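Local coordinates for GDSL-like Lipase/Acylhydrolase family protein (PDB 4K7J) that removes O-acetyl groups from peptidoglycan as an SGNH-family (GDSL-like) esterase with a catalytic triad, at residues A[91-96]-A[102-107]. Residues are numbered along the deposited sequence; the frame is centred on the assembly and turned at random.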
ATOM      1  N   PRO A  91       4.492  12.270  -0.159  1.00 15.01           N
ATOM      2  CA  PRO A  91       4.701  13.679   0.186  1.00 15.17           C
ATOM      3  C   PRO A  91       5.060  14.532  -1.039  1.00 21.16           C
ATOM      4  O   PRO A  91       5.109  15.751  -0.919  1.00 20.21           O
ATOM      5  CB  PRO A  91       5.880  13.614   1.156  1.00 14.11           C
ATOM      6  CG  PRO A  91       6.665  12.431   0.697  1.00 16.40           C
ATOM      7  CD  PRO A  91       5.644  11.430   0.205  1.00 14.18           C
ATOM      8  N   ALA A  92       5.292  13.900  -2.191  1.00 14.19           N
ATOM      9  CA  ALA A  92       5.708  14.601  -3.412  1.00 16.82           C
ATOM     10  C   ALA A  92       5.575  13.658  -4.597  1.00 18.99           C
ATOM     11  O   ALA A  92       5.412  12.460  -4.397  1.00 15.01           O
ATOM     12  CB  ALA A  92       7.161  15.079  -3.290  1.00 17.09           C
ATOM     13  N   ASN A  93       5.642  14.188  -5.819  1.00 16.89           N
ATOM     14  CA  ASN A  93       5.711  13.333  -7.003  1.00 21.11           C
ATOM     15  C   ASN A  93       6.870  12.366  -6.845  1.00 16.00           C
ATOM     16  O   ASN A  93       7.941  12.750  -6.389  1.00 16.05           O
ATOM     17  CB  ASN A  93       5.897  14.143  -8.296  1.00 21.69           C
ATOM     18  CG  ASN A  93       4.696  15.005  -8.618  1.00 34.88           C
ATOM     19  OD1 ASN A  93       3.546  14.571  -8.459  1.00 32.82           O
ATOM     20  ND2 ASN A  93       4.950  16.246  -9.055  1.00 33.22           N
ATOM     21  N   VAL A  94       6.628  11.114  -7.208  1.00 15.84           N
ATOM     22  CA  VAL A  94       7.650  10.081  -7.222  1.00 15.40           C
ATOM     23  C   VAL A  94       7.761   9.558  -8.646  1.00 17.02           C
ATOM     24  O   VAL A  94       6.784   9.041  -9.203  1.00 15.15           O
ATOM     25  CB  VAL A  94       7.276   8.901  -6.304  1.00 15.44           C
ATOM     26  CG1 VAL A  94       8.283   7.741  -6.470  1.00 16.88           C
ATOM     27  CG2 VAL A  94       7.166   9.346  -4.858  1.00 14.65           C
ATOM     28  N   LYS A  95       8.952   9.688  -9.220  1.00 18.29           N
ATOM     29  CA  LYS A  95       9.204   9.299 -10.606  1.00 21.35           C
ATOM     30  C   LYS A  95       8.815   7.853 -10.870  1.00 18.23           C
ATOM     31  O   LYS A  95       9.245   6.952 -10.156  1.00 16.56           O
ATOM     32  CB  LYS A  95      10.680   9.499 -10.953  1.00 18.68           C
ATOM     33  CG  LYS A  95      11.061   8.953 -12.313  1.00 26.82           C
ATOM     34  CD  LYS A  95      12.353   9.574 -12.806  1.00 25.58           C
ATOM     35  CE  LYS A  95      12.697   9.078 -14.196  1.00 32.32           C
ATOM     36  NZ  LYS A  95      12.941   7.610 -14.163  1.00 37.77           N
ATOM     37  N   GLY A  96       7.984   7.641 -11.883  1.00 16.88           N
ATOM     38  CA  GLY A  96       7.611   6.298 -12.286  1.00 14.52           C
ATOM     39  C   GLY A  96       6.482   5.705 -11.474  1.00 17.13           C
ATOM     40  O   GLY A  96       6.090   4.554 -11.689  1.00 14.89           O
ATOM     41  N   VAL A 102      -4.588  12.264  -5.219  1.00 21.13           N
ATOM     42  CA  VAL A 102      -4.093  13.628  -5.028  1.00 23.35           C
ATOM     43  C   VAL A 102      -3.110  14.062  -6.096  1.00 24.00           C
ATOM     44  O   VAL A 102      -2.471  13.234  -6.745  1.00 23.10           O
ATOM     45  CB  VAL A 102      -3.374  13.823  -3.680  1.00 26.40           C
ATOM     46  CG1 VAL A 102      -4.359  14.130  -2.597  1.00 34.63           C
ATOM     47  CG2 VAL A 102      -2.508  12.617  -3.346  1.00 22.46           C
ATOM     48  N   ARG A 103      -2.978  15.375  -6.241  1.00 19.29           N
ATOM     49  CA  ARG A 103      -2.009  15.973  -7.147  1.00 25.86           C
ATOM     50  C   ARG A 103      -1.038  16.823  -6.340  1.00 24.18           C
ATOM     51  O   ARG A 103      -1.435  17.460  -5.366  1.00 20.07           O
ATOM     52  CB  ARG A 103      -2.721  16.824  -8.195  1.00 25.66           C
ATOM     53  CG  ARG A 103      -3.703  16.027  -9.046  1.00 38.21           C
ATOM     54  CD  ARG A 103      -4.305  16.861 -10.175  1.00 54.63           C
ATOM     55  NE  ARG A 103      -5.354  17.768  -9.713  1.00 49.23           N
ATOM     56  CZ  ARG A 103      -5.156  19.042  -9.388  1.00 51.41           C
ATOM     57  NH1 ARG A 103      -3.939  19.568  -9.472  1.00 42.18           N
ATOM     58  NH2 ARG A 103      -6.176  19.787  -8.979  1.00 54.67           N
ATOM     59  N   HIS A 104       0.232  16.821  -6.744  1.00 17.76           N
ATOM     60  CA  HIS A 104       1.283  17.519  -6.015  1.00 18.97           C
ATOM     61  C   HIS A 104       1.809  18.719  -6.788  1.00 19.57           C
ATOM     62  O   HIS A 104       2.040  18.648  -7.994  1.00 21.66           O
ATOM     63  CB  HIS A 104       2.462  16.582  -5.735  1.00 21.17           C
ATOM     64  CG  HIS A 104       2.152  15.458  -4.794  1.00 20.66           C
ATOM     65  ND1 HIS A 104       1.589  14.272  -5.214  1.00 25.73           N
ATOM     66  CD2 HIS A 104       2.351  15.331  -3.460  1.00 17.74           C
ATOM     67  CE1 HIS A 104       1.447  13.465  -4.177  1.00 22.14           C
ATOM     68  NE2 HIS A 104       1.904  14.080  -3.103  1.00 18.50           N
ATOM     69  N   ASN A 105       2.016  19.816  -6.078  1.00 20.11           N
ATOM     70  CA  ASN A 105       2.634  21.003  -6.656  1.00 21.29           C
ATOM     71  C   ASN A 105       3.547  21.665  -5.630  1.00 14.20           C
ATOM     72  O   ASN A 105       3.075  22.337  -4.722  1.00 16.42           O
ATOM     73  CB  ASN A 105       1.555  21.991  -7.106  1.00 23.71           C
ATOM     74  CG  ASN A 105       2.126  23.347  -7.486  1.00 42.99           C
ATOM     75  OD1 ASN A 105       3.228  23.445  -8.038  1.00 29.72           O
ATOM     76  ND2 ASN A 105       1.377  24.403  -7.184  1.00 46.31           N
ATOM     77  N   GLY A 106       4.852  21.466  -5.767  1.00 19.04           N
ATOM     78  CA  GLY A 106       5.792  22.012  -4.811  1.00 19.73           C
ATOM     79  C   GLY A 106       7.223  21.769  -5.215  1.00 19.34           C
ATOM     80  O   GLY A 106       7.487  21.247  -6.296  1.00 26.97           O
ATOM     81  N   ASN A 107       8.153  22.122  -4.340  1.00 20.61           N
ATOM     82  CA  ASN A 107       9.572  22.014  -4.671  1.00 20.09           C
ATOM     83  C   ASN A 107      10.307  20.937  -3.878  1.00 17.26           C
ATOM     84  O   ASN A 107      11.530  20.840  -3.943  1.00 20.29           O
ATOM     85  CB  ASN A 107      10.268  23.365  -4.498  1.00 17.01           C
ATOM     86  CG  ASN A 107      10.124  23.930  -3.088  1.00 20.95           C
ATOM     87  OD1 ASN A 107       9.871  23.200  -2.131  1.00 18.80           O
ATOM     88  ND2 ASN A 107      10.312  25.245  -2.955  1.00 23.37           N
TER
HETATM   89  O   HOH W   1       0.926  15.598  -8.815  1.00 26.67           O
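The irregular backbone of 91-96 comes closest to strand 102-106 where A92 lies nearest H104, their CA atoms 5.9 Å apart, and it is the H104 side chain that bridges the two. Its imidazole lies with one face against the A92–N93 peptide: A92 C sits over the ring centre, 3.8 Å above the plane, with N93 N offset toward the rim. H104 CD2 also comes within 3.4 Å of A92 CA. With CG anti to the carbonyl carbon (chi1 -66°), the ring is carried against the 91-93 backbone, H104 NE2 ending 3.5 Å from A92 N; NE2 forms a hydrogen bond with the carbonyl oxygen of Y90, which helps to hold the ring's rotation. The N93 amide passes alongside the root of H104, its plane turned 73° from the imidazole, and N93 OD1 lies 3.6 Å from H104 CB. A water donates to N93 OD1 at 2.8 Å and accepts from H104 N, linking side chain to strand backbone. The H104 side chain also touches M135 and L137 of the neighbouring strand 133-139. The contact thus joins the connection after helix 68-81 to an edge strand of a domain built from two five-stranded antiparallel sheets, consistent with a galactose-binding-domain-like jelly roll.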